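Local coordinates for topoisomerase I-like protein (Leishmania donovani, PDB 2B9S), which probably relaxes supercoiled DNA by transiently cutting and rejoining one strand, as the large subunit of a heterodimeric eukaryotic-type (type IB) topoisomerase I, at residues D[39-44]-D[108-113]; D[30-35]-D[182-187]; D[313-318]-D[349-354]; D[79-84]-D[102-107]. All coordinates share one frame; numbering follows the deposited sequence.

Contact 1: D[39-44]-D[108-113]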
loop_
_atom_site.group_PDB
_atom_site.type_symbol
_atom_site.label_atom_id
_atom_site.label_comp_id
_atom_site.label_asym_id
_atom_site.label_seq_id
_atom_site.Cartn_x
_atom_site.Cartn_y
_atom_site.Cartn_z
ATOM N N HIS D 39 -30.966 13.973 5.060
ATOM C CA HIS D 39 -31.192 15.325 5.560
ATOM C C HIS D 39 -32.401 15.970 4.875
ATOM O O HIS D 39 -32.889 17.000 5.319
ATOM C CB HIS D 39 -29.933 16.182 5.360
ATOM C CG HIS D 39 -29.292 16.014 4.014
ATOM N ND1 HIS D 39 -29.920 16.366 2.842
ATOM C CD2 HIS D 39 -28.077 15.531 3.654
ATOM C CE1 HIS D 39 -29.130 16.096 1.817
ATOM N NE2 HIS D 39 -28.007 15.588 2.284
ATOM N N GLY D 40 -32.858 15.365 3.777
ATOM C CA GLY D 40 -33.977 15.900 2.996
ATOM C C GLY D 40 -33.764 17.243 2.301
ATOM O O GLY D 40 -34.732 17.882 1.884
ATOM N N ILE D 41 -32.515 17.694 2.199
ATOM C CA ILE D 41 -32.187 18.895 1.412
ATOM C C ILE D 41 -32.247 18.590 -0.098
ATOM O O ILE D 41 -31.577 17.686 -0.574
ATOM C CB ILE D 41 -30.797 19.514 1.807
ATOM C CG1 ILE D 41 -30.676 19.749 3.321
ATOM C CG2 ILE D 41 -30.539 20.849 1.068
ATOM C CD1 ILE D 41 -31.782 20.633 3.935
ATOM N N PRO D 42 -33.023 19.340 -0.861
ATOM C CA PRO D 42 -33.059 19.129 -2.309
ATOM C C PRO D 42 -31.823 19.644 -3.050
ATOM O O PRO D 42 -31.056 20.419 -2.515
ATOM C CB PRO D 42 -34.285 19.911 -2.733
ATOM C CG PRO D 42 -34.347 21.004 -1.782
ATOM C CD PRO D 42 -33.834 20.500 -0.476
ATOM N N ILE D 43 -31.650 19.205 -4.287
ATOM C CA ILE D 43 -30.908 19.971 -5.270
ATOM C C ILE D 43 -31.814 20.674 -6.268
ATOM O O ILE D 43 -33.012 20.488 -6.268
ATOM C CB ILE D 43 -29.859 19.107 -5.991
ATOM C CG1 ILE D 43 -30.507 18.132 -6.962
ATOM C CG2 ILE D 43 -28.969 18.413 -5.024
ATOM C CD1 ILE D 43 -29.755 17.960 -8.226
ATOM N N PHE D 44 -31.221 21.499 -7.111
ATOM C CA PHE D 44 -31.953 22.148 -8.172
ATOM C C PHE D 44 -31.420 21.717 -9.526
ATOM O O PHE D 44 -30.254 21.866 -9.803
ATOM C CB PHE D 44 -31.906 23.666 -8.004
ATOM C CG PHE D 44 -32.759 24.185 -6.882
ATOM C CD1 PHE D 44 -32.351 24.078 -5.578
ATOM C CD2 PHE D 44 -33.969 24.781 -7.136
ATOM C CE1 PHE D 44 -33.132 24.541 -4.571
ATOM C CE2 PHE D 44 -34.746 25.245 -6.124
ATOM C CZ PHE D 44 -34.330 25.126 -4.843
ATOM N N TYR D 108 -24.275 21.415 -0.285
ATOM C CA TYR D 108 -22.968 21.942 0.116
ATOM C C TYR D 108 -23.058 22.836 1.341
ATOM O O TYR D 108 -22.289 22.694 2.285
ATOM C CB TYR D 108 -22.315 22.739 -1.011
ATOM C CG TYR D 108 -20.921 23.208 -0.639
ATOM C CD1 TYR D 108 -20.621 24.561 -0.546
ATOM C CD2 TYR D 108 -19.909 22.284 -0.362
ATOM C CE1 TYR D 108 -19.340 24.986 -0.212
ATOM C CE2 TYR D 108 -18.635 22.687 -0.019
ATOM C CZ TYR D 108 -18.348 24.045 0.049
ATOM O OH TYR D 108 -17.069 24.458 0.397
ATOM N N GLN D 109 -23.982 23.791 1.296
ATOM C CA GLN D 109 -24.189 24.715 2.409
ATOM C C GLN D 109 -24.619 24.003 3.684
ATOM O O GLN D 109 -24.122 24.331 4.759
ATOM C CB GLN D 109 -25.176 25.815 2.010
ATOM C CG GLN D 109 -24.636 26.725 0.891
ATOM C CD GLN D 109 -23.330 27.400 1.273
ATOM O OE1 GLN D 109 -23.074 27.676 2.451
ATOM N NE2 GLN D 109 -22.493 27.663 0.280
ATOM N N TRP D 110 -25.519 23.020 3.562
ATOM C CA TRP D 110 -25.871 22.119 4.684
ATOM C C TRP D 110 -24.615 21.500 5.297
ATOM O O TRP D 110 -24.441 21.506 6.505
ATOM C CB TRP D 110 -26.833 21.014 4.216
ATOM C CG TRP D 110 -27.082 19.933 5.249
ATOM C CD1 TRP D 110 -28.011 19.961 6.268
ATOM C CD2 TRP D 110 -26.392 18.675 5.378
ATOM N NE1 TRP D 110 -27.943 18.805 7.003
ATOM C CE2 TRP D 110 -26.961 17.998 6.488
ATOM C CE3 TRP D 110 -25.356 18.055 4.663
ATOM C CZ2 TRP D 110 -26.531 16.727 6.902
ATOM C CZ3 TRP D 110 -24.928 16.794 5.074
ATOM C CH2 TRP D 110 -25.511 16.147 6.200
ATOM N N HIS D 111 -23.736 20.974 4.447
ATOM C CA HIS D 111 -22.483 20.360 4.889
ATOM C C HIS D 111 -21.555 21.328 5.663
ATOM O O HIS D 111 -20.879 20.919 6.616
ATOM C CB HIS D 111 -21.770 19.702 3.687
ATOM C CG HIS D 111 -20.271 19.678 3.798
ATOM N ND1 HIS D 111 -19.594 18.767 4.583
ATOM C CD2 HIS D 111 -19.324 20.460 3.225
ATOM C CE1 HIS D 111 -18.295 18.989 4.486
ATOM N NE2 HIS D 111 -18.109 20.015 3.675
ATOM N N LEU D 112 -21.514 22.595 5.241
ATOM C CA LEU D 112 -20.700 23.620 5.914
ATOM C C LEU D 112 -21.257 23.990 7.283
ATOM O O LEU D 112 -20.505 24.345 8.184
ATOM C CB LEU D 112 -20.576 24.890 5.062
ATOM C CG LEU D 112 -19.777 24.907 3.763
ATOM C CD1 LEU D 112 -19.727 26.335 3.234
ATOM C CD2 LEU D 112 -18.358 24.356 3.931
ATOM N N VAL D 113 -22.577 23.932 7.414
ATOM C CA VAL D 113 -23.253 24.125 8.694
ATOM C C VAL D 113 -22.953 22.949 9.636
ATOM O O VAL D 113 -22.695 23.154 10.817
ATOM C CB VAL D 113 -24.792 24.339 8.496
ATOM C CG1 VAL D 113 -25.556 24.286 9.820
ATOM C CG2 VAL D 113 -25.054 25.657 7.790
#

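Contact 2: D[30-35]-D[182-187]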
loop_
_atom_site.group_PDB
_atom_site.type_symbol
_atom_site.label_atom_id
_atom_site.label_comp_id
_atom_site.label_asym_id
_atom_site.label_seq_id
_atom_site.Cartn_x
_atom_site.Cartn_y
_atom_site.Cartn_z
ATOM N N VAL D 30 -16.709 -7.632 12.464
ATOM C CA VAL D 30 -16.410 -6.308 11.924
ATOM C C VAL D 30 -17.358 -5.223 12.411
ATOM O O VAL D 30 -18.509 -5.504 12.727
ATOM C CB VAL D 30 -16.415 -6.346 10.371
ATOM C CG1 VAL D 30 -15.258 -7.233 9.862
ATOM C CG2 VAL D 30 -17.769 -6.835 9.828
ATOM N N LEU D 31 -16.862 -3.988 12.474
ATOM C CA LEU D 31 -17.695 -2.837 12.817
ATOM C C LEU D 31 -18.191 -2.149 11.536
ATOM O O LEU D 31 -17.399 -1.595 10.762
ATOM C CB LEU D 31 -16.948 -1.867 13.761
ATOM C CG LEU D 31 -17.666 -0.609 14.321
ATOM C CD1 LEU D 31 -19.022 -0.913 14.957
ATOM C CD2 LEU D 31 -16.805 0.182 15.290
ATOM N N PHE D 32 -19.499 -2.219 11.313
ATOM C CA PHE D 32 -20.170 -1.603 10.168
ATOM C C PHE D 32 -20.414 -0.123 10.446
ATOM O O PHE D 32 -20.876 0.218 11.538
ATOM C CB PHE D 32 -21.540 -2.259 9.950
ATOM C CG PHE D 32 -21.476 -3.663 9.431
ATOM C CD1 PHE D 32 -21.341 -3.908 8.065
ATOM C CD2 PHE D 32 -21.582 -4.749 10.302
ATOM C CE1 PHE D 32 -21.285 -5.218 7.574
ATOM C CE2 PHE D 32 -21.531 -6.057 9.818
ATOM C CZ PHE D 32 -21.383 -6.289 8.455
ATOM N N PRO D 33 -20.108 0.768 9.472
ATOM C CA PRO D 33 -20.425 2.192 9.678
ATOM C C PRO D 33 -21.933 2.410 9.896
ATOM O O PRO D 33 -22.733 1.550 9.505
ATOM C CB PRO D 33 -19.953 2.854 8.360
ATOM C CG PRO D 33 -19.818 1.747 7.388
ATOM C CD PRO D 33 -19.462 0.536 8.162
ATOM N N PRO D 34 -22.325 3.553 10.503
ATOM C CA PRO D 34 -23.767 3.819 10.728
ATOM C C PRO D 34 -24.585 3.860 9.440
ATOM O O PRO D 34 -24.087 4.275 8.396
ATOM C CB PRO D 34 -23.781 5.203 11.389
ATOM C CG PRO D 34 -22.391 5.418 11.908
ATOM C CD PRO D 34 -21.474 4.655 10.996
ATOM N N GLU D 35 -25.829 3.410 9.510
ATOM C CA GLU D 35 -26.771 3.530 8.398
ATOM C C GLU D 35 -26.909 5.003 7.941
ATOM O O GLU D 35 -26.785 5.918 8.754
ATOM C CB GLU D 35 -28.140 2.942 8.821
ATOM N N GLU D 182 -23.977 -9.746 3.857
ATOM C CA GLU D 182 -24.035 -10.750 2.799
ATOM C C GLU D 182 -22.833 -10.726 1.858
ATOM O O GLU D 182 -22.638 -11.652 1.066
ATOM C CB GLU D 182 -25.332 -10.599 1.983
ATOM C CG GLU D 182 -26.615 -11.114 2.690
ATOM C CD GLU D 182 -27.125 -10.230 3.859
ATOM O OE1 GLU D 182 -26.794 -9.032 3.962
ATOM O OE2 GLU D 182 -27.893 -10.734 4.687
ATOM N N ASP D 183 -22.045 -9.658 1.935
ATOM C CA ASP D 183 -20.845 -9.494 1.108
ATOM C C ASP D 183 -19.600 -10.074 1.791
ATOM O O ASP D 183 -18.603 -10.372 1.127
ATOM C CB ASP D 183 -20.627 -7.996 0.804
ATOM C CG ASP D 183 -21.781 -7.373 0.021
ATOM O OD1 ASP D 183 -22.279 -8.028 -0.910
ATOM O OD2 ASP D 183 -22.195 -6.231 0.322
ATOM N N ILE D 184 -19.682 -10.237 3.115
ATOM C CA ILE D 184 -18.530 -10.548 3.978
ATOM C C ILE D 184 -18.423 -12.028 4.344
ATOM O O ILE D 184 -19.381 -12.646 4.831
ATOM C CB ILE D 184 -18.536 -9.665 5.251
ATOM C CG1 ILE D 184 -18.416 -8.192 4.848
ATOM C CG2 ILE D 184 -17.393 -10.040 6.219
ATOM C CD1 ILE D 184 -18.877 -7.207 5.898
ATOM N N THR D 185 -17.246 -12.585 4.061
ATOM C CA THR D 185 -16.883 -13.953 4.443
ATOM C C THR D 185 -16.087 -13.851 5.740
ATOM O O THR D 185 -15.125 -13.081 5.842
ATOM C CB THR D 185 -16.061 -14.662 3.326
ATOM O OG1 THR D 185 -16.846 -14.720 2.126
ATOM C CG2 THR D 185 -15.678 -16.090 3.716
ATOM N N ILE D 186 -16.521 -14.612 6.736
ATOM C CA ILE D 186 -15.849 -14.682 8.032
ATOM C C ILE D 186 -14.901 -15.881 8.045
ATOM O O ILE D 186 -15.272 -16.994 7.660
ATOM C CB ILE D 186 -16.893 -14.753 9.183
ATOM C CG1 ILE D 186 -17.679 -13.431 9.285
ATOM C CG2 ILE D 186 -16.234 -15.134 10.502
ATOM C CD1 ILE D 186 -16.981 -12.269 10.014
ATOM N N ASN D 187 -13.652 -15.630 8.433
ATOM C CA ASN D 187 -12.687 -16.706 8.657
ATOM C C ASN D 187 -12.380 -16.778 10.144
ATOM O O ASN D 187 -11.894 -15.806 10.731
ATOM C CB ASN D 187 -11.391 -16.499 7.874
ATOM C CG ASN D 187 -10.514 -17.736 7.866
ATOM O OD1 ASN D 187 -10.941 -18.790 7.435
ATOM N ND2 ASN D 187 -9.284 -17.604 8.328
#

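Contact 3: D[313-318]-D[349-354]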
loop_
_atom_site.group_PDB
_atom_site.type_symbol
_atom_site.label_atom_id
_atom_site.label_comp_id
_atom_site.label_asym_id
_atom_site.label_seq_id
_atom_site.Cartn_x
_atom_site.Cartn_y
_atom_site.Cartn_z
ATOM N N ILE D 313 12.778 5.789 -21.318
ATOM C CA ILE D 313 14.230 6.014 -21.289
ATOM C C ILE D 313 14.721 6.863 -22.467
ATOM O O ILE D 313 14.138 6.869 -23.548
ATOM C CB ILE D 313 15.064 4.695 -21.169
ATOM C CG1 ILE D 313 15.032 3.891 -22.477
ATOM C CG2 ILE D 313 14.649 3.859 -19.910
ATOM C CD1 ILE D 313 15.997 2.698 -22.493
ATOM N N GLN D 314 15.811 7.583 -22.232
ATOM C CA GLN D 314 16.429 8.423 -23.237
ATOM C C GLN D 314 17.937 8.184 -23.146
ATOM O O GLN D 314 18.522 8.302 -22.071
ATOM C CB GLN D 314 16.069 9.877 -22.959
ATOM C CG GLN D 314 16.414 10.853 -24.036
ATOM C CD GLN D 314 15.999 12.260 -23.656
ATOM O OE1 GLN D 314 15.090 12.450 -22.842
ATOM N NE2 GLN D 314 16.666 13.259 -24.236
ATOM N N LEU D 315 18.540 7.801 -24.273
ATOM C CA LEU D 315 19.975 7.504 -24.349
ATOM C C LEU D 315 20.803 8.771 -24.606
ATOM O O LEU D 315 20.703 9.380 -25.674
ATOM C CB LEU D 315 20.255 6.425 -25.416
ATOM C CG LEU D 315 20.227 4.907 -25.126
ATOM C CD1 LEU D 315 19.503 4.497 -23.853
ATOM C CD2 LEU D 315 19.674 4.141 -26.318
ATOM N N MET D 316 21.604 9.144 -23.608
ATOM C CA MET D 316 22.432 10.355 -23.603
ATOM C C MET D 316 23.899 10.023 -23.937
ATOM O O MET D 316 24.277 8.846 -23.918
ATOM C CB MET D 316 22.374 11.032 -22.220
ATOM C CG MET D 316 20.989 11.082 -21.577
ATOM S SD MET D 316 19.833 12.126 -22.456
ATOM C CE MET D 316 20.407 13.744 -21.936
ATOM N N PRO D 317 24.727 11.065 -24.215
ATOM C CA PRO D 317 26.106 10.922 -24.712
ATOM C C PRO D 317 27.024 9.935 -23.986
ATOM O O PRO D 317 27.492 8.981 -24.625
ATOM C CB PRO D 317 26.659 12.350 -24.636
ATOM C CG PRO D 317 25.470 13.193 -24.854
ATOM C CD PRO D 317 24.369 12.493 -24.091
ATOM N N ASP D 318 27.279 10.120 -22.693
ATOM C CA ASP D 318 28.377 9.356 -22.062
ATOM C C ASP D 318 27.939 8.143 -21.227
ATOM O O ASP D 318 28.192 8.079 -20.017
ATOM C CB ASP D 318 29.316 10.286 -21.280
ATOM C CG ASP D 318 29.936 11.371 -22.164
ATOM O OD1 ASP D 318 30.687 11.023 -23.106
ATOM O OD2 ASP D 318 29.671 12.574 -21.917
ATOM N N ARG D 349 20.057 -1.694 -28.737
ATOM C CA ARG D 349 19.475 -2.826 -29.419
ATOM C C ARG D 349 17.979 -2.955 -29.091
ATOM O O ARG D 349 17.149 -3.184 -29.989
ATOM C CB ARG D 349 20.227 -4.115 -29.046
ATOM C CG ARG D 349 20.034 -5.254 -30.038
ATOM C CD ARG D 349 20.962 -6.446 -29.748
ATOM N NE ARG D 349 20.274 -7.587 -29.108
ATOM C CZ ARG D 349 20.896 -8.534 -28.398
ATOM N NH1 ARG D 349 22.220 -8.472 -28.224
ATOM N NH2 ARG D 349 20.207 -9.538 -27.857
ATOM N N PHE D 350 17.645 -2.792 -27.808
ATOM C CA PHE D 350 16.291 -3.025 -27.308
ATOM C C PHE D 350 15.300 -1.962 -27.757
ATOM O O PHE D 350 14.100 -2.159 -27.605
ATOM C CB PHE D 350 16.262 -3.107 -25.769
ATOM C CG PHE D 350 16.983 -4.292 -25.193
ATOM C CD1 PHE D 350 17.411 -5.347 -26.003
ATOM C CD2 PHE D 350 17.225 -4.363 -23.819
ATOM C CE1 PHE D 350 18.082 -6.427 -25.459
ATOM C CE2 PHE D 350 17.881 -5.455 -23.262
ATOM C CZ PHE D 350 18.310 -6.489 -24.075
ATOM N N THR D 351 15.798 -0.836 -28.275
ATOM C CA THR D 351 14.937 0.286 -28.647
ATOM C C THR D 351 15.041 0.760 -30.094
ATOM O O THR D 351 14.262 1.613 -30.497
ATOM C CB THR D 351 15.169 1.554 -27.743
ATOM O OG1 THR D 351 16.531 1.989 -27.834
ATOM C CG2 THR D 351 14.836 1.277 -26.292
ATOM N N ARG D 352 15.975 0.235 -30.884
ATOM C CA ARG D 352 16.375 0.975 -32.089
ATOM C C ARG D 352 15.256 1.387 -33.078
ATOM O O ARG D 352 15.150 2.571 -33.449
ATOM C CB ARG D 352 17.605 0.375 -32.801
ATOM C CG ARG D 352 17.407 -0.919 -33.550
ATOM C CD ARG D 352 18.596 -1.170 -34.448
ATOM N NE ARG D 352 18.406 -0.662 -35.806
ATOM C CZ ARG D 352 18.228 -1.454 -36.864
ATOM N NH1 ARG D 352 18.220 -2.771 -36.674
ATOM N NH2 ARG D 352 18.063 -0.954 -38.102
ATOM N N ARG D 353 14.426 0.465 -33.527
ATOM C CA ARG D 353 13.470 0.914 -34.538
ATOM C C ARG D 353 12.025 0.946 -34.006
ATOM O O ARG D 353 11.070 0.964 -34.773
ATOM C CB ARG D 353 13.619 0.078 -35.851
ATOM N N LYS D 354 11.902 0.977 -32.678
ATOM C CA LYS D 354 10.628 0.830 -31.989
ATOM C C LYS D 354 9.947 2.177 -31.764
ATOM O O LYS D 354 10.608 3.179 -31.521
ATOM C CB LYS D 354 10.848 0.120 -30.648
ATOM C CG LYS D 354 11.230 -1.303 -30.799
ATOM C CD LYS D 354 11.085 -2.047 -29.510
ATOM C CE LYS D 354 11.379 -3.553 -29.680
ATOM N NZ LYS D 354 11.679 -4.056 -28.311
#

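Contact 4: D[79-84]-D[102-107]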
loop_
_atom_site.group_PDB
_atom_site.type_symbol
_atom_site.label_atom_id
_atom_site.label_comp_id
_atom_site.label_asym_id
_atom_site.label_seq_id
_atom_site.Cartn_x
_atom_site.Cartn_y
_atom_site.Cartn_z
ATOM N N ARG D 79 -17.509 12.506 -14.602
ATOM C CA ARG D 79 -18.164 11.561 -15.476
ATOM C C ARG D 79 -18.492 10.254 -14.754
ATOM O O ARG D 79 -19.596 9.733 -14.874
ATOM C CB ARG D 79 -17.335 11.317 -16.749
ATOM C CG ARG D 79 -17.478 9.903 -17.327
ATOM C CD ARG D 79 -17.198 9.797 -18.829
ATOM N NE ARG D 79 -16.130 10.685 -19.280
ATOM C CZ ARG D 79 -14.826 10.416 -19.204
ATOM N NH1 ARG D 79 -14.392 9.271 -18.678
ATOM N NH2 ARG D 79 -13.955 11.319 -19.652
ATOM N N ASN D 80 -17.544 9.726 -14.002
ATOM C CA ASN D 80 -17.769 8.448 -13.332
ATOM C C ASN D 80 -18.789 8.548 -12.208
ATOM O O ASN D 80 -19.611 7.660 -12.042
ATOM C CB ASN D 80 -16.461 7.878 -12.822
ATOM C CG ASN D 80 -15.635 7.269 -13.918
ATOM O OD1 ASN D 80 -16.172 6.674 -14.852
ATOM N ND2 ASN D 80 -14.305 7.412 -13.815
ATOM N N PHE D 81 -18.721 9.633 -11.444
ATOM C CA PHE D 81 -19.758 9.957 -10.459
ATOM C C PHE D 81 -21.164 9.994 -11.076
ATOM O O PHE D 81 -22.087 9.367 -10.555
ATOM C CB PHE D 81 -19.473 11.282 -9.728
ATOM C CG PHE D 81 -20.731 11.932 -9.177
ATOM C CD1 PHE D 81 -21.353 11.424 -8.011
ATOM C CD2 PHE D 81 -21.346 12.996 -9.866
ATOM C CE1 PHE D 81 -22.552 11.983 -7.531
ATOM C CE2 PHE D 81 -22.519 13.550 -9.402
ATOM C CZ PHE D 81 -23.126 13.050 -8.221
ATOM N N PHE D 82 -21.313 10.734 -12.178
ATOM C CA PHE D 82 -22.608 10.966 -12.819
ATOM C C PHE D 82 -23.209 9.665 -13.353
ATOM O O PHE D 82 -24.419 9.445 -13.246
ATOM C CB PHE D 82 -22.497 12.050 -13.930
ATOM C CG PHE D 82 -23.847 12.564 -14.440
ATOM C CD1 PHE D 82 -24.684 13.318 -13.608
ATOM C CD2 PHE D 82 -24.267 12.288 -15.735
ATOM C CE1 PHE D 82 -25.923 13.785 -14.062
ATOM C CE2 PHE D 82 -25.510 12.739 -16.205
ATOM C CZ PHE D 82 -26.342 13.493 -15.362
ATOM N N GLU D 83 -22.357 8.799 -13.905
ATOM C CA GLU D 83 -22.785 7.481 -14.364
ATOM C C GLU D 83 -23.252 6.625 -13.194
ATOM O O GLU D 83 -24.313 6.030 -13.257
ATOM C CB GLU D 83 -21.666 6.769 -15.179
ATOM N N SER D 84 -22.475 6.595 -12.118
ATOM C CA SER D 84 -22.867 5.891 -10.901
ATOM C C SER D 84 -24.188 6.402 -10.337
ATOM O O SER D 84 -25.062 5.605 -9.991
ATOM C CB SER D 84 -21.773 5.973 -9.830
ATOM O OG SER D 84 -20.671 5.137 -10.148
ATOM N N CYS D 102 -27.044 20.492 -12.820
ATOM C CA CYS D 102 -27.306 20.150 -11.419
ATOM C C CYS D 102 -26.685 21.180 -10.512
ATOM O O CYS D 102 -25.501 21.452 -10.631
ATOM C CB CYS D 102 -26.704 18.796 -11.054
ATOM S SG CYS D 102 -27.332 17.388 -11.922
ATOM N N ASP D 103 -27.459 21.729 -9.580
ATOM C CA ASP D 103 -26.935 22.684 -8.610
ATOM C C ASP D 103 -26.999 22.067 -7.216
ATOM O O ASP D 103 -28.073 21.886 -6.651
ATOM C CB ASP D 103 -27.751 23.966 -8.676
ATOM C CG ASP D 103 -27.163 25.107 -7.867
ATOM O OD1 ASP D 103 -26.291 24.899 -6.999
ATOM O OD2 ASP D 103 -27.608 26.242 -8.101
ATOM N N PHE D 104 -25.829 21.762 -6.668
ATOM C CA PHE D 104 -25.691 21.065 -5.395
ATOM C C PHE D 104 -25.530 21.988 -4.219
ATOM O O PHE D 104 -25.264 21.532 -3.115
ATOM C CB PHE D 104 -24.472 20.148 -5.438
ATOM C CG PHE D 104 -24.567 19.049 -6.448
ATOM C CD1 PHE D 104 -25.184 17.839 -6.119
ATOM C CD2 PHE D 104 -24.000 19.204 -7.726
ATOM C CE1 PHE D 104 -25.269 16.809 -7.044
ATOM C CE2 PHE D 104 -24.079 18.164 -8.677
ATOM C CZ PHE D 104 -24.716 16.963 -8.327
ATOM N N GLU D 105 -25.705 23.284 -4.446
ATOM C CA GLU D 105 -25.394 24.306 -3.443
ATOM C C GLU D 105 -26.149 24.181 -2.095
ATOM O O GLU D 105 -25.531 24.339 -1.027
ATOM C CB GLU D 105 -25.523 25.712 -4.064
ATOM C CG GLU D 105 -24.825 26.827 -3.286
ATOM C CD GLU D 105 -23.303 26.586 -3.048
ATOM O OE1 GLU D 105 -22.655 25.740 -3.718
ATOM O OE2 GLU D 105 -22.748 27.271 -2.173
ATOM N N PRO D 106 -27.480 23.905 -2.121
ATOM C CA PRO D 106 -28.140 23.702 -0.815
ATOM C C PRO D 106 -27.499 22.566 0.019
ATOM O O PRO D 106 -27.352 22.698 1.234
ATOM C CB PRO D 106 -29.594 23.371 -1.200
ATOM C CG PRO D 106 -29.774 23.951 -2.575
ATOM C CD PRO D 106 -28.440 23.795 -3.244
ATOM N N ILE D 107 -27.102 21.465 -0.619
ATOM C CA ILE D 107 -26.464 20.389 0.126
ATOM C C ILE D 107 -25.062 20.792 0.596
ATOM O O ILE D 107 -24.699 20.536 1.747
ATOM C CB ILE D 107 -26.405 19.070 -0.656
ATOM C CG1 ILE D 107 -27.832 18.541 -0.911
ATOM C CG2 ILE D 107 -25.480 18.078 0.089
ATOM C CD1 ILE D 107 -27.898 17.307 -1.819
#

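Contact 1: D[39-44]-D[108-113]
His-39 and Trp-110 form the tightly packed half of this contact, where the loop leading into strand 43-45 leans on helix 105-119. The imidazole lies obliquely to the indole: the ring planes are inclined at 46°, and the centroid of the imidazole lies 4.4 Å from that of the six-membered indole ring. His-39 comes in over one indole face, its CB 3.7 Å from Trp-110 CE2 and its CD2 above the same face, offset toward the rim, 3.7 Å from Trp-110 CH2. Ile-41 makes the looser half, touching the pyrrole end of the indole with a single branch, CG1 at 4.0 Å from Trp-110 CD1. All three side chains keep some exposure to solvent. A local bond fixes the imidazole: His-39 ND1 accepts from the backbone N of Ile-41 at 3.0 Å, with the donor practically in the ring plane. The other ring nitrogen, NE2, is hydrogen-bonded to Thr-61 OG1. With ND1 serving as acceptor, the histidine is probably neutral with its proton on NE2, so that across the contact it packs as a flat, largely uncharged group whose two nitrogens are already engaged.

Contact 2: D[30-35]-D[182-187]
The ring of Phe-32 is met obliquely by the delta methyl of Ile-184, which reaches its CE1-CZ end: Ile-184 CD1 lies 3.5 Å from Phe-32 CE1 and 3.7 Å from Phe-32 CZ. The contact joins an irregular segment near the start of the DNA-binding fragment to the mixed four-stranded sheet of the same region, through the segment that carries strand 185-187. Phe-32 and Ile-184 approach from opposite directions, and it is the far end of the phenyl ring that arrives. Ile-184 is built to reach this way, since its CD1 is extended away from the main chain (chi2 160°) and the ethyl branch projects well beyond the backbone. Val-30 meets the same methyl, tip to tip, through one of its two branches. Val-30 and Ile-184 are buried, whereas Phe-32 retains some exposure. Ala-216 of strand 216-219 touches both aliphatic side chains, and Trp-218 also touches Ile-184. Backbone bonds hold each side in place, Leu-31 pairing with Phe-155 and Val-157, and Ile-184 with Ala-204. The contact is thus apolar packing that ties the incoming chain to the sheet, about 7 Å at the nearest atoms from the bound DNA. Its meeting point is one carbon, Ile-184 CD1, which besides the phenyl ring receives Val-30 CG2 at 4.1 Å.

Contact 3: D[313-318]-D[349-354]
Thr-351 receives two side chains from strand 313-315, one on each of its branches. Its methyl, CG2, lies 4.2 Å from Ile-313 CD1, while its OG1 has the CD2 methyl of Leu-315 at 4.1 Å, the two side chains passing at an angle. Both are light van der Waals touches at the surface, the second between methyl and hydroxyl oxygen. The next shell explains why the threonine is turned as it is: OG1 sits between the backbone N and the carbonyl carbon (chi1 59°), which points it back along the helix to hydrogen-bond with the carbonyl O of Leu-347, one turn earlier. The methyl is thereby left for Ile-313, which also packs on Leu-347. Beyond Thr-351 the chain reverses in a type I turn closed by Lys-354 N to Thr-351 O at 3.3 Å. The Lys-354 side chain folds back too, its NZ donating to Phe-350 O at 3.2 Å, 29° off the carbonyl plane. The whole is an antiparallel three-stranded meander, with 313-315 an outer strand, backed by the following helix 341-351. It belongs to the catalytic core of type IB topoisomerases, in which the turn joining the other two strands carries Lys-328 of the vanadate pocket.

Contact 4: D[79-84]-D[102-107]
Phe-82 of helix 75-89 and Cys-102 of strand 102-103 mark the closest backbone approach, with 10.4 Å between their CA atoms, so the gap is bridged by side chains alone. The strand runs directly into helix 105-119 through an Asx turn, with Phe-104 at the N-cap position, and this junction faces helix 75-89. Phe-81 and Phe-104 come from opposite directions and meet at their outer ring carbons, Phe-81 CE2 to Phe-104 CZ at 4.2 Å, in an oblique approach. Phe-81 reaches across because its ring is swung nearly opposite the backbone N (chi1 156°). Both rings are buried, and Phe-63 of helix 54-64 joins them, stacked on Phe-81 and edge-to-face with Phe-104, which makes an aromatic cluster between the helices. Beside it, Phe-82 CE1 and Cys-102 SG touch loosely at 4.4 Å, in a partly exposed region where Leu-99 packs on both Phe-82 and Phe-104. The polar side of the junction faces the other way: Asp-103 is exposed, and Glu-105, just inside the helix, is salt-bridged to Lys-67. The Asx turn, which probably helps to place Phe-104, uses one carboxylate oxygen, Asp-103 OD1, which accepts from the backbone N of Glu-105 at 3.1 Å, with an angle of 155° at the hydrogen and the donor 30° out of the carboxylate plane.

Three of the contacts belong to the DNA-binding fragment and are nested along the chain: 30-35 with 182-187 encloses contact 1, which in turn encloses contact 4. Contacts 1 and 4 are neighbours, their centres about 13 Å apart; both use helix 105-119, and strands 43-45 and 102-103 pair in one antiparallel sheet, with Phe-44 O probably hydrogen-bonded to Asp-103 N. Contact 2 lies on a different sheet, its centre about 29 and 28 Å from those of contacts 1 and 4, although its first segment adjoins 39-44 in sequence. Contact 3 follows in series within the catalytic core, its centre about 47 to 57 Å from the others. The set thus samples the DNA-binding fragment and the vanadate-holding catalytic core.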